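Local coordinates for protein endoglucanase FnCel5A (Fervidobacterium nodosum, PDB 3NCO) that probably hydrolyses internal beta-1,4-glucosidic bonds of cellulose, as a family 5 glycoside hydrolase built on a TIM barrel, at residues Glu45-Ile50 / Asp89-Asn94; Ile173-Val178 / Asn197-Phe202; Phe299-Arg304 / Pro312-Ala317. All coordinates share one frame; numbering follows the deposited sequence.

Interaction 1: Glu45-Ile50 / Asp89-Asn94; sequences EYFKII and DVALKN
Val90 meets the aromatic ring of Phe47 through one methyl group, CG1, which lies 3.6 Å from Phe47 CD2. A chi1 of 176° swings this branch away from the backbone N and onto the ring, which it reaches obliquely, the two side chains crossing at about a right angle. One residue further on, Ala91 meets the ring face-on: its CB sits over one face, 3.9 Å from the ring centroid and displaced toward the rim at CD1, in a CH-pi contact. The small side chain lets the Phe47 ring lie close to the backbone of helix 78-93, with Phe47 CG 3.8 Å from Ala91 CA.

Asn94, the first residue to leave helical geometry, ends the run. Its ND2 turns back to donate to Val90 O (2.9 Å), which also accepts the longer bond from Asn94 N (3.2 Å), and the two donors approach that carbonyl from opposite faces of its plane. This grip fixes the rotation of the amide and presents OD1 to helix 44-53, where it rests 3.3 Å from Lys48 CA. Beyond CB, the extended Lys48 chain leads away from the contact.

Both Phe47 and Ala91 also touch Val58 of strand 57-60, so the first two helices of the barrel's outer layer meet over the strand that links them. The chemistry is apolar at the centre and polar at one end, where the amide spends one N-H on its own helix; shape and van der Waals contact, rather than hydrogen bonding, therefore join the two helices.

Interaction 2: Ile173-Val178 / Asn197-Phe202; sequences IVIIDV and NIIVSF
The ring of Phe202 leads away from Val178, and the nearest approach of the two residues is from Phe202 CB to Val178 CG2, 4.1 Å; the ring itself packs edge-to-face with Phe242. At the other end of the pair the Asn197 amide is loosely brushed by Ile173 CD1. Between them the peptide groups form a parallel ladder of five hydrogen bonds. Those given by Val174, Ile176 and Val178 run almost straight into the carbonyls of Asn197, Ile199 and Ser201, the shortest being Ile176 N to Ile199 O at 2.8 Å. Those returned by Ile199 and Ser201 reach Val174 O and Ile176 O from out of the carbonyl planes.

On the face carrying Ile175, Asp177, Ile199 and Ser201, Ile175 CG2, anti to the backbone N, packs 3.5 Å from Ser201 CB, and Ile173 CG2 meets Ile199 CD1 at 3.6 Å. The polar ends here are held by Glu144 N, for Asp177 OD2, and by Phe257 O, for Ser201 OG. These are the fifth and sixth strands of the barrel: Ile199 rests on helix 12-20 at one end, Val174 and Ile176 face helix 151-168, and strands 137-140 and 256-261 continue the sheet on either side.

Interaction 3: Phe299-Arg304 / Pro312-Ala317; sequences FGLYDR and PLTTSA. With PO4 (phosphate ion), chain F.
Beside the packing of Leu301 on Leu313, Thr314 and Ala317, the same segment holds a phosphate ion, probably taken up from the crystallisation liquor, through Arg304, three residues further along. The Leu301 methyls divide the work: CD2 crosses Leu313 at about a right angle, 3.6 Å from its CG, and CD1 reaches Ala317 CB at 3.7 Å. Nearer the backbone, Leu301 CB lies 3.4 Å from Thr314 OG1, a hydroxyl whose hydrogen-bonding partner is Ile310 O.

Arg304 holds phosphate O4 twice, by its backbone N at 2.8 Å and by NE at 2.9 Å, both nearly straight. A bend at chi3 (-69°) brings the guanidinium edge round to the ion, and NH1 adds a bond to O3 of the same phosphate at 2.7 Å. Ala297 N is a further donor to the ion, and Arg304 NH2 binds Gly39 O. With an alanine here the phosphate would probably lose its charged partner and two of its bonds, and Gly39 O would be left without this donor.

Helix 313-318, with Pro312 at its N-cap, packs against the eighth barrel strand: Leu313 and Ala317 touch Tyr292 of strand 289-292, as does Leu301 from the other segment. Leu313 also leans on helix 269-285 and Thr314 on Arg53 of helix 44-53, which places this short helix between the two.

From the N terminus, the three contacts follow one another in series, none nested or crossing. Interaction 1 closes first, bringing together the helices before and after strand 57-60. Interaction 2 joins two neighbouring barrel strands whose 18-residue connection contains neither helix nor strand, a departure from the usual beta-alpha-beta crossover. Interaction 3 closes a seven-residue connection containing strand 308-309, hairpin partner of 302-303, and brings the last helix against the barrel. There the chain comes back to an early helix, 44-53: Tyr46 OH of interaction 1 lies 3.3 Å from Arg304 CD of interaction 3, and Ile49 packs on Tyr302. Interaction 2 stands apart, its centre about 26 Å from that of interaction 3.

Interaction 1: Glu45-Ile50 / Asp89-Asn94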
ATOM      1  N   GLU A  45     -15.743  12.539  -5.647  1.00 20.26           N
ATOM      2  CA  GLU A  45     -15.164  13.048  -6.926  1.00 21.92           C
ATOM      3  C   GLU A  45     -13.699  12.618  -7.097  1.00 20.65           C
ATOM      4  O   GLU A  45     -13.205  12.539  -8.198  1.00 21.00           O
ATOM      5  CB  GLU A  45     -15.258  14.580  -7.059  1.00 22.44           C
ATOM      6  CG  GLU A  45     -14.308  15.288  -6.045  1.00 27.39           C
ATOM      7  CD  GLU A  45     -14.445  16.805  -5.950  1.00 30.65           C
ATOM      8  OE1 GLU A  45     -13.607  17.543  -6.565  1.00 35.86           O
ATOM      9  OE2 GLU A  45     -15.403  17.278  -5.248  1.00 38.26           O
ATOM     10  N   TYR A  46     -12.997  12.339  -5.994  1.00 19.02           N
ATOM     11  CA  TYR A  46     -11.584  11.969  -6.093  1.00 19.50           C
ATOM     12  C   TYR A  46     -11.382  10.760  -6.993  1.00 18.24           C
ATOM     13  O   TYR A  46     -10.385  10.689  -7.739  1.00 18.67           O
ATOM     14  CB  TYR A  46     -11.015  11.634  -4.721  1.00 18.99           C
ATOM     15  CG  TYR A  46     -10.761  12.837  -3.806  1.00 20.25           C
ATOM     16  CD1 TYR A  46     -10.892  14.149  -4.275  1.00 17.91           C
ATOM     17  CD2 TYR A  46     -10.306  12.633  -2.514  1.00 17.96           C
ATOM     18  CE1 TYR A  46     -10.630  15.249  -3.419  1.00 18.28           C
ATOM     19  CE2 TYR A  46     -10.024  13.695  -1.666  1.00 17.49           C
ATOM     20  CZ  TYR A  46     -10.155  14.991  -2.132  1.00 19.16           C
ATOM     21  OH  TYR A  46      -9.885  16.051  -1.270  1.00 19.37           O
ATOM     22  N   PHE A  47     -12.317   9.819  -6.908  1.00 18.44           N
ATOM     23  CA  PHE A  47     -12.145   8.565  -7.720  1.00 18.15           C
ATOM     24  C   PHE A  47     -12.352   8.790  -9.222  1.00 19.19           C
ATOM     25  O   PHE A  47     -11.645   8.169 -10.064  1.00 19.65           O
ATOM     26  CB  PHE A  47     -12.992   7.433  -7.157  1.00 19.65           C
ATOM     27  CG  PHE A  47     -12.642   7.096  -5.756  1.00 17.88           C
ATOM     28  CD1 PHE A  47     -11.407   6.527  -5.456  1.00 15.98           C
ATOM     29  CD2 PHE A  47     -13.525   7.360  -4.724  1.00 19.73           C
ATOM     30  CE1 PHE A  47     -11.044   6.225  -4.115  1.00 18.17           C
ATOM     31  CE2 PHE A  47     -13.188   7.081  -3.388  1.00 18.24           C
ATOM     32  CZ  PHE A  47     -11.959   6.495  -3.090  1.00 17.93           C
ATOM     33  N   LYS A  48     -13.277   9.684  -9.570  1.00 20.47           N
ATOM     34  CA  LYS A  48     -13.481  10.060 -10.959  1.00 22.60           C
ATOM     35  C   LYS A  48     -12.231  10.784 -11.458  1.00 21.74           C
ATOM     36  O   LYS A  48     -11.775  10.532 -12.557  1.00 22.61           O
ATOM     37  CB  LYS A  48     -14.739  10.955 -11.105  1.00 22.46           C
ATOM     38  CG  LYS A  48     -14.939  11.514 -12.506  1.00 24.65           C
ATOM     39  CD  LYS A  48     -16.159  12.424 -12.546  1.00 28.38           C
ATOM     40  CE  LYS A  48     -16.242  13.120 -13.926  1.00 35.66           C
ATOM     41  NZ  LYS A  48     -17.432  13.998 -14.131  1.00 41.55           N
ATOM     42  N   ILE A  49     -11.663  11.643 -10.613  1.00 20.42           N
ATOM     43  CA  ILE A  49     -10.410  12.382 -10.932  1.00 19.95           C
ATOM     44  C   ILE A  49      -9.222  11.452 -11.158  1.00 19.12           C
ATOM     45  O   ILE A  49      -8.473  11.555 -12.128  1.00 20.09           O
ATOM     46  CB  ILE A  49     -10.161  13.408  -9.816  1.00 20.27           C
ATOM     47  CG1 ILE A  49     -11.218  14.520  -9.920  1.00 21.19           C
ATOM     48  CG2 ILE A  49      -8.768  14.013  -9.851  1.00 20.57           C
ATOM     49  CD1 ILE A  49     -11.372  15.360  -8.670  1.00 22.82           C
ATOM     50  N   ILE A  50      -9.054  10.538 -10.225  1.00 18.20           N
ATOM     51  CA  ILE A  50      -8.003   9.545 -10.356  1.00 18.68           C
ATOM     52  C   ILE A  50      -8.123   8.709 -11.635  1.00 19.22           C
ATOM     53  O   ILE A  50      -7.140   8.472 -12.348  1.00 19.03           O
ATOM     54  CB  ILE A  50      -7.984   8.638  -9.067  1.00 18.65           C
ATOM     55  CG1 ILE A  50      -7.542   9.482  -7.841  1.00 16.16           C
ATOM     56  CG2 ILE A  50      -7.042   7.383  -9.244  1.00 18.69           C
ATOM     57  CD1 ILE A  50      -7.705   8.760  -6.500  1.00 19.61           C
ATOM     58  N   ASP A  89     -17.397   1.284  -2.972  1.00 17.85           N
ATOM     59  CA  ASP A  89     -18.444   1.318  -4.004  1.00 17.32           C
ATOM     60  C   ASP A  89     -18.155   2.392  -5.051  1.00 16.80           C
ATOM     61  O   ASP A  89     -18.222   2.144  -6.261  1.00 20.06           O
ATOM     62  CB  ASP A  89     -19.817   1.613  -3.388  1.00 17.41           C
ATOM     63  CG  ASP A  89     -20.412   0.431  -2.648  1.00 19.40           C
ATOM     64  OD1 ASP A  89     -19.934  -0.704  -2.819  1.00 21.25           O
ATOM     65  OD2 ASP A  89     -21.406   0.678  -1.914  1.00 24.07           O
ATOM     66  N   VAL A  90     -17.842   3.600  -4.578  1.00 16.53           N
ATOM     67  CA  VAL A  90     -17.567   4.697  -5.491  1.00 16.96           C
ATOM     68  C   VAL A  90     -16.312   4.417  -6.327  1.00 18.14           C
ATOM     69  O   VAL A  90     -16.257   4.738  -7.505  1.00 19.08           O
ATOM     70  CB  VAL A  90     -17.395   6.011  -4.704  1.00 17.63           C
ATOM     71  CG1 VAL A  90     -17.008   7.132  -5.633  1.00 18.09           C
ATOM     72  CG2 VAL A  90     -18.666   6.375  -3.967  1.00 21.01           C
ATOM     73  N   ALA A  91     -15.277   3.846  -5.725  1.00 16.64           N
ATOM     74  CA  ALA A  91     -14.088   3.633  -6.555  1.00 16.47           C
ATOM     75  C   ALA A  91     -14.342   2.569  -7.635  1.00 17.06           C
ATOM     76  O   ALA A  91     -13.917   2.723  -8.763  1.00 18.60           O
ATOM     77  CB  ALA A  91     -12.910   3.202  -5.660  1.00 15.16           C
ATOM     78  N   LEU A  92     -15.094   1.525  -7.289  1.00 17.57           N
ATOM     79  CA  LEU A  92     -15.450   0.469  -8.262  1.00 17.49           C
ATOM     80  C   LEU A  92     -16.380   1.035  -9.319  1.00 18.36           C
ATOM     81  O   LEU A  92     -16.341   0.626 -10.494  1.00 19.19           O
ATOM     82  CB  LEU A  92     -16.095  -0.720  -7.552  1.00 17.56           C
ATOM     83  CG  LEU A  92     -15.239  -1.601  -6.680  1.00 19.58           C
ATOM     84  CD1 LEU A  92     -16.158  -2.611  -5.993  1.00 18.89           C
ATOM     85  CD2 LEU A  92     -14.135  -2.277  -7.543  1.00 20.79           C
ATOM     86  N   LYS A  93     -17.203   1.992  -8.913  1.00 18.43           N
ATOM     87  CA  LYS A  93     -18.090   2.629  -9.852  1.00 19.84           C
ATOM     88  C   LYS A  93     -17.294   3.354 -10.940  1.00 19.98           C
ATOM     89  O   LYS A  93     -17.727   3.437 -12.072  1.00 21.03           O
ATOM     90  CB  LYS A  93     -19.053   3.603  -9.121  1.00 20.01           C
ATOM     91  CG  LYS A  93     -19.800   4.562 -10.042  1.00 21.22           C
ATOM     92  CD  LYS A  93     -20.592   5.624  -9.229  1.00 22.75           C
ATOM     93  CE  LYS A  93     -21.557   6.413 -10.147  1.00 25.58           C
ATOM     94  NZ  LYS A  93     -22.317   7.443  -9.352  1.00 27.65           N
ATOM     95  N   ASN A  94     -16.110   3.858 -10.560  1.00 19.80           N
ATOM     96  CA  ASN A  94     -15.246   4.597 -11.486  1.00 19.13           C
ATOM     97  C   ASN A  94     -14.190   3.669 -12.097  1.00 21.14           C
ATOM     98  O   ASN A  94     -13.150   4.131 -12.605  1.00 20.39           O
ATOM     99  CB  ASN A  94     -14.563   5.747 -10.731  1.00 19.47           C
ATOM    100  CG  ASN A  94     -15.488   6.902 -10.530  1.00 17.62           C
ATOM    101  OD1 ASN A  94     -15.707   7.701 -11.441  1.00 19.79           O
ATOM    102  ND2 ASN A  94     -16.082   6.980  -9.326  1.00 19.53           N
TER

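Interaction 2: Ile173-Val178 / Asn197-Phe202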
ATOM      1  N   ILE A 173      -7.927 -11.981  -4.240  1.00 17.14           N
ATOM      2  CA  ILE A 173      -6.524 -11.639  -4.044  1.00 17.42           C
ATOM      3  C   ILE A 173      -6.274 -11.085  -2.623  1.00 16.46           C
ATOM      4  O   ILE A 173      -6.971 -10.165  -2.179  1.00 18.07           O
ATOM      5  CB  ILE A 173      -6.061 -10.650  -5.079  1.00 17.43           C
ATOM      6  CG1 ILE A 173      -6.019 -11.313  -6.465  1.00 21.20           C
ATOM      7  CG2 ILE A 173      -4.674 -10.086  -4.672  1.00 18.61           C
ATOM      8  CD1 ILE A 173      -4.926 -12.336  -6.653  1.00 20.76           C
ATOM      9  N   VAL A 174      -5.269 -11.620  -1.924  1.00 16.89           N
ATOM     10  CA  VAL A 174      -4.871 -11.060  -0.645  1.00 15.28           C
ATOM     11  C   VAL A 174      -3.397 -10.677  -0.766  1.00 16.54           C
ATOM     12  O   VAL A 174      -2.556 -11.510  -1.191  1.00 16.44           O
ATOM     13  CB  VAL A 174      -5.067 -12.097   0.493  1.00 16.04           C
ATOM     14  CG1 VAL A 174      -4.409 -11.621   1.868  1.00 15.98           C
ATOM     15  CG2 VAL A 174      -6.567 -12.408   0.602  1.00 17.87           C
ATOM     16  N   ILE A 175      -3.078  -9.433  -0.395  1.00 15.66           N
ATOM     17  CA  ILE A 175      -1.712  -8.909  -0.531  1.00 15.29           C
ATOM     18  C   ILE A 175      -1.022  -9.042   0.817  1.00 15.04           C
ATOM     19  O   ILE A 175      -1.564  -8.608   1.837  1.00 16.54           O
ATOM     20  CB  ILE A 175      -1.742  -7.425  -0.955  1.00 16.27           C
ATOM     21  CG1 ILE A 175      -2.199  -7.351  -2.415  1.00 14.75           C
ATOM     22  CG2 ILE A 175      -0.358  -6.731  -0.828  1.00 13.73           C
ATOM     23  CD1 ILE A 175      -2.840  -6.041  -2.743  1.00 16.06           C
ATOM     24  N   ILE A 176       0.165  -9.647   0.770  1.00 15.18           N
ATOM     25  CA  ILE A 176       1.005  -9.887   1.948  1.00 16.12           C
ATOM     26  C   ILE A 176       2.221  -8.953   1.961  1.00 16.24           C
ATOM     27  O   ILE A 176       3.058  -8.991   1.043  1.00 15.82           O
ATOM     28  CB  ILE A 176       1.538 -11.378   1.947  1.00 17.48           C
ATOM     29  CG1 ILE A 176       0.392 -12.345   1.724  1.00 19.14           C
ATOM     30  CG2 ILE A 176       2.330 -11.693   3.200  1.00 17.24           C
ATOM     31  CD1 ILE A 176      -0.803 -12.173   2.668  1.00 22.15           C
ATOM     32  N   ASP A 177       2.309  -8.098   2.975  1.00 13.82           N
ATOM     33  CA  ASP A 177       3.442  -7.166   3.099  1.00 13.30           C
ATOM     34  C   ASP A 177       4.700  -7.829   3.610  1.00 15.96           C
ATOM     35  O   ASP A 177       4.674  -8.658   4.472  1.00 15.22           O
ATOM     36  CB  ASP A 177       3.105  -6.020   4.076  1.00 13.73           C
ATOM     37  CG  ASP A 177       2.110  -4.966   3.422  1.00 13.74           C
ATOM     38  OD1 ASP A 177       1.132  -5.407   2.756  1.00 16.09           O
ATOM     39  OD2 ASP A 177       2.271  -3.733   3.643  1.00 15.34           O
ATOM     40  N   VAL A 178       5.787  -7.388   3.041  1.00 13.86           N
ATOM     41  CA  VAL A 178       7.143  -7.668   3.550  1.00 14.76           C
ATOM     42  C   VAL A 178       7.250  -7.045   4.953  1.00 15.88           C
ATOM     43  O   VAL A 178       6.708  -5.936   5.177  1.00 17.56           O
ATOM     44  CB  VAL A 178       8.121  -7.042   2.538  1.00 14.62           C
ATOM     45  CG1 VAL A 178       9.517  -7.111   3.124  1.00 16.59           C
ATOM     46  CG2 VAL A 178       8.022  -7.880   1.261  1.00 14.04           C
ATOM     47  N   ASN A 197      -3.647 -17.265  -4.729  1.00 21.23           N
ATOM     48  CA  ASN A 197      -4.217 -15.961  -4.942  1.00 20.67           C
ATOM     49  C   ASN A 197      -3.617 -14.959  -3.984  1.00 18.84           C
ATOM     50  O   ASN A 197      -4.353 -14.156  -3.386  1.00 19.53           O
ATOM     51  CB  ASN A 197      -5.759 -16.026  -4.837  1.00 21.98           C
ATOM     52  CG  ASN A 197      -6.363 -16.778  -6.010  1.00 25.38           C
ATOM     53  OD1 ASN A 197      -6.903 -17.869  -5.850  1.00 29.10           O
ATOM     54  ND2 ASN A 197      -6.253 -16.184  -7.200  1.00 29.81           N
ATOM     55  N   ILE A 198      -2.283 -14.999  -3.807  1.00 18.21           N
ATOM     56  CA  ILE A 198      -1.592 -13.972  -3.025  1.00 16.78           C
ATOM     57  C   ILE A 198      -0.634 -13.135  -3.908  1.00 16.00           C
ATOM     58  O   ILE A 198      -0.139 -13.623  -4.928  1.00 16.00           O
ATOM     59  CB  ILE A 198      -0.854 -14.529  -1.777  1.00 17.73           C
ATOM     60  CG1 ILE A 198       0.163 -15.608  -2.156  1.00 17.20           C
ATOM     61  CG2 ILE A 198      -1.885 -15.062  -0.756  1.00 18.51           C
ATOM     62  CD1 ILE A 198       1.230 -15.874  -0.976  1.00 19.36           C
ATOM     63  N   ILE A 199      -0.385 -11.907  -3.458  1.00 15.60           N
ATOM     64  CA  ILE A 199       0.629 -11.045  -4.062  1.00 14.38           C
ATOM     65  C   ILE A 199       1.480 -10.513  -2.927  1.00 14.70           C
ATOM     66  O   ILE A 199       0.949 -10.169  -1.865  1.00 15.72           O
ATOM     67  CB  ILE A 199      -0.078  -9.858  -4.779  1.00 12.56           C
ATOM     68  CG1 ILE A 199      -0.874 -10.405  -5.991  1.00 15.92           C
ATOM     69  CG2 ILE A 199       0.908  -8.788  -5.285  1.00 12.04           C
ATOM     70  CD1 ILE A 199      -1.742  -9.362  -6.681  1.00 18.17           C
ATOM     71  N   VAL A 200       2.789 -10.396  -3.158  1.00 15.21           N
ATOM     72  CA  VAL A 200       3.646  -9.892  -2.065  1.00 14.42           C
ATOM     73  C   VAL A 200       3.898  -8.429  -2.368  1.00 13.61           C
ATOM     74  O   VAL A 200       4.031  -8.036  -3.542  1.00 15.60           O
ATOM     75  CB  VAL A 200       4.997 -10.715  -2.034  1.00 16.09           C
ATOM     76  CG1 VAL A 200       6.056 -10.020  -1.206  1.00 16.54           C
ATOM     77  CG2 VAL A 200       4.725 -12.146  -1.523  1.00 17.08           C
ATOM     78  N   SER A 201       3.939  -7.606  -1.319  1.00 14.48           N
ATOM     79  CA  SER A 201       4.197  -6.180  -1.531  1.00 13.99           C
ATOM     80  C   SER A 201       5.350  -5.627  -0.699  1.00 15.19           C
ATOM     81  O   SER A 201       5.456  -5.942   0.472  1.00 16.44           O
ATOM     82  CB  SER A 201       2.916  -5.414  -1.209  1.00 16.32           C
ATOM     83  OG  SER A 201       3.130  -4.035  -1.363  1.00 13.86           O
ATOM     84  N   PHE A 202       6.166  -4.757  -1.317  1.00 14.82           N
ATOM     85  CA  PHE A 202       7.198  -4.005  -0.539  1.00 14.93           C
ATOM     86  C   PHE A 202       6.988  -2.534  -0.799  1.00 14.99           C
ATOM     87  O   PHE A 202       6.204  -2.200  -1.689  1.00 14.59           O
ATOM     88  CB  PHE A 202       8.651  -4.423  -0.860  1.00 14.50           C
ATOM     89  CG  PHE A 202       9.175  -3.929  -2.211  1.00 15.49           C
ATOM     90  CD1 PHE A 202      10.200  -2.990  -2.275  1.00 14.18           C
ATOM     91  CD2 PHE A 202       8.667  -4.466  -3.418  1.00 14.38           C
ATOM     92  CE1 PHE A 202      10.711  -2.563  -3.553  1.00 16.70           C
ATOM     93  CE2 PHE A 202       9.151  -4.036  -4.663  1.00 16.39           C
ATOM     94  CZ  PHE A 202      10.158  -3.099  -4.718  1.00 16.60           C
TER

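Interaction 3: Phe299-Arg304 / Pro312-Ala317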
ATOM      1  N   PHE A 299       3.198  14.200   0.306  1.00 18.36           N
ATOM      2  CA  PHE A 299       3.824  13.518  -0.845  1.00 17.28           C
ATOM      3  C   PHE A 299       2.915  13.657  -2.096  1.00 17.94           C
ATOM      4  O   PHE A 299       3.108  12.941  -3.093  1.00 18.73           O
ATOM      5  CB  PHE A 299       4.004  12.005  -0.596  1.00 16.43           C
ATOM      6  CG  PHE A 299       5.029  11.666   0.479  1.00 16.64           C
ATOM      7  CD1 PHE A 299       6.273  11.090   0.158  1.00 19.08           C
ATOM      8  CD2 PHE A 299       4.696  11.847   1.815  1.00 20.98           C
ATOM      9  CE1 PHE A 299       7.194  10.756   1.163  1.00 19.72           C
ATOM     10  CE2 PHE A 299       5.576  11.508   2.809  1.00 19.45           C
ATOM     11  CZ  PHE A 299       6.845  10.961   2.476  1.00 19.26           C
ATOM     12  N   GLY A 300       1.962  14.567  -2.053  1.00 16.24           N
ATOM     13  CA  GLY A 300       0.784  14.536  -2.959  1.00 18.22           C
ATOM     14  C   GLY A 300       1.017  14.854  -4.416  1.00 20.07           C
ATOM     15  O   GLY A 300       1.851  15.718  -4.754  1.00 20.58           O
ATOM     16  N   LEU A 301       0.281  14.164  -5.292  1.00 19.31           N
ATOM     17  CA  LEU A 301       0.271  14.503  -6.729  1.00 19.09           C
ATOM     18  C   LEU A 301      -0.788  15.508  -7.127  1.00 20.30           C
ATOM     19  O   LEU A 301      -0.658  16.181  -8.180  1.00 20.11           O
ATOM     20  CB  LEU A 301       0.052  13.244  -7.609  1.00 18.54           C
ATOM     21  CG  LEU A 301       1.119  12.140  -7.479  1.00 19.04           C
ATOM     22  CD1 LEU A 301       0.846  10.976  -8.420  1.00 17.15           C
ATOM     23  CD2 LEU A 301       2.500  12.730  -7.776  1.00 19.46           C
ATOM     24  N   TYR A 302      -1.847  15.578  -6.323  1.00 19.68           N
ATOM     25  CA  TYR A 302      -2.993  16.381  -6.697  1.00 19.24           C
ATOM     26  C   TYR A 302      -3.118  17.568  -5.770  1.00 19.77           C
ATOM     27  O   TYR A 302      -3.188  17.392  -4.544  1.00 20.27           O
ATOM     28  CB  TYR A 302      -4.233  15.529  -6.610  1.00 20.05           C
ATOM     29  CG  TYR A 302      -5.479  16.215  -7.104  1.00 19.28           C
ATOM     30  CD1 TYR A 302      -5.717  16.385  -8.485  1.00 19.90           C
ATOM     31  CD2 TYR A 302      -6.438  16.692  -6.208  1.00 19.07           C
ATOM     32  CE1 TYR A 302      -6.900  17.016  -8.949  1.00 19.04           C
ATOM     33  CE2 TYR A 302      -7.633  17.289  -6.662  1.00 19.14           C
ATOM     34  CZ  TYR A 302      -7.866  17.435  -8.000  1.00 18.09           C
ATOM     35  OH  TYR A 302      -9.018  18.027  -8.379  1.00 22.05           O
ATOM     36  N   ASP A 303      -3.161  18.763  -6.371  1.00 18.71           N
ATOM     37  CA  ASP A 303      -3.317  20.000  -5.614  1.00 18.51           C
ATOM     38  C   ASP A 303      -4.822  20.238  -5.411  1.00 18.45           C
ATOM     39  O   ASP A 303      -5.535  20.612  -6.365  1.00 19.07           O
ATOM     40  CB  ASP A 303      -2.713  21.166  -6.415  1.00 19.78           C
ATOM     41  CG  ASP A 303      -2.688  22.481  -5.617  1.00 21.76           C
ATOM     42  OD1 ASP A 303      -3.585  22.712  -4.784  1.00 21.83           O
ATOM     43  OD2 ASP A 303      -1.758  23.288  -5.863  1.00 26.02           O
ATOM     44  N   ARG A 304      -5.320  19.996  -4.189  1.00 19.08           N
ATOM     45  CA  ARG A 304      -6.757  20.078  -3.953  1.00 18.81           C
ATOM     46  C   ARG A 304      -7.279  21.495  -4.119  1.00 20.72           C
ATOM     47  O   ARG A 304      -8.470  21.686  -4.418  1.00 20.79           O
ATOM     48  CB  ARG A 304      -7.090  19.561  -2.564  1.00 17.85           C
ATOM     49  CG  ARG A 304      -6.922  18.037  -2.435  1.00 18.79           C
ATOM     50  CD  ARG A 304      -6.989  17.585  -1.017  1.00 20.60           C
ATOM     51  NE  ARG A 304      -5.805  18.056  -0.292  1.00 18.69           N
ATOM     52  CZ  ARG A 304      -5.646  18.001   1.042  1.00 18.88           C
ATOM     53  NH1 ARG A 304      -4.507  18.452   1.590  1.00 18.87           N
ATOM     54  NH2 ARG A 304      -6.596  17.513   1.817  1.00 19.03           N
ATOM     55  N   PRO A 312       5.570  18.022 -13.903  1.00 23.00           N
ATOM     56  CA  PRO A 312       5.483  16.629 -14.376  1.00 22.22           C
ATOM     57  C   PRO A 312       5.597  15.523 -13.317  1.00 21.90           C
ATOM     58  O   PRO A 312       5.726  14.342 -13.691  1.00 21.57           O
ATOM     59  CB  PRO A 312       6.661  16.535 -15.359  1.00 23.93           C
ATOM     60  CG  PRO A 312       7.685  17.457 -14.769  1.00 23.17           C
ATOM     61  CD  PRO A 312       6.920  18.581 -14.109  1.00 23.22           C
ATOM     62  N   LEU A 313       5.531  15.879 -12.032  1.00 20.91           N
ATOM     63  CA  LEU A 313       5.587  14.835 -11.002  1.00 20.16           C
ATOM     64  C   LEU A 313       4.564  13.728 -11.259  1.00 19.59           C
ATOM     65  O   LEU A 313       4.890  12.542 -11.085  1.00 20.31           O
ATOM     66  CB  LEU A 313       5.391  15.388  -9.587  1.00 18.74           C
ATOM     67  CG  LEU A 313       5.615  14.376  -8.445  1.00 18.23           C
ATOM     68  CD1 LEU A 313       7.048  13.869  -8.470  1.00 20.50           C
ATOM     69  CD2 LEU A 313       5.302  15.076  -7.121  1.00 16.39           C
ATOM     70  N   THR A 314       3.332  14.110 -11.617  1.00 19.27           N
ATOM     71  CA  THR A 314       2.269  13.099 -11.814  1.00 19.35           C
ATOM     72  C   THR A 314       2.627  12.180 -12.949  1.00 19.08           C
ATOM     73  O   THR A 314       2.473  10.960 -12.855  1.00 19.80           O
ATOM     74  CB  THR A 314       0.872  13.753 -11.990  1.00 20.04           C
ATOM     75  OG1 THR A 314       0.555  14.474 -10.788  1.00 19.41           O
ATOM     76  CG2 THR A 314      -0.216  12.710 -12.277  1.00 20.55           C
ATOM     77  N   THR A 315       3.117  12.784 -14.030  1.00 19.72           N
ATOM     78  CA  THR A 315       3.582  11.975 -15.177  1.00 20.34           C
ATOM     79  C   THR A 315       4.748  11.051 -14.779  1.00 20.62           C
ATOM     80  O   THR A 315       4.833   9.905 -15.236  1.00 22.04           O
ATOM     81  CB  THR A 315       3.933  12.892 -16.367  1.00 22.09           C
ATOM     82  OG1 THR A 315       2.762  13.655 -16.707  1.00 23.62           O
ATOM     83  CG2 THR A 315       4.389  12.075 -17.575  1.00 22.13           C
ATOM     84  N   SER A 316       5.630  11.535 -13.910  1.00 20.54           N
ATOM     85  CA  SER A 316       6.681  10.635 -13.343  1.00 20.33           C
ATOM     86  C   SER A 316       6.140   9.393 -12.656  1.00 20.76           C
ATOM     87  O   SER A 316       6.719   8.301 -12.815  1.00 21.84           O
ATOM     88  CB  SER A 316       7.586  11.357 -12.337  1.00 20.14           C
ATOM     89  OG  SER A 316       8.469  12.254 -13.037  1.00 21.55           O
ATOM     90  N   ALA A 317       5.056   9.578 -11.888  1.00 20.13           N
ATOM     91  CA  ALA A 317       4.472   8.450 -11.136  1.00 19.33           C
ATOM     92  C   ALA A 317       3.663   7.493 -12.016  1.00 19.98           C
ATOM     93  O   ALA A 317       3.505   6.296 -11.682  1.00 21.02           O
ATOM     94  CB  ALA A 317       3.550   8.985  -9.996  1.00 18.76           C
TER
HETATM   95  P   PO4 F 322      -2.426  18.949  -1.465  1.00 28.57           P
HETATM   96  O1  PO4 F 322      -1.439  20.088  -1.772  1.00 33.26           O
HETATM   97  O2  PO4 F 322      -2.005  17.743  -2.330  1.00 24.71           O
HETATM   98  O3  PO4 F 322      -2.309  18.528   0.008  1.00 29.57           O
HETATM   99  O4  PO4 F 322      -3.813  19.413  -1.905  1.00 23.70           O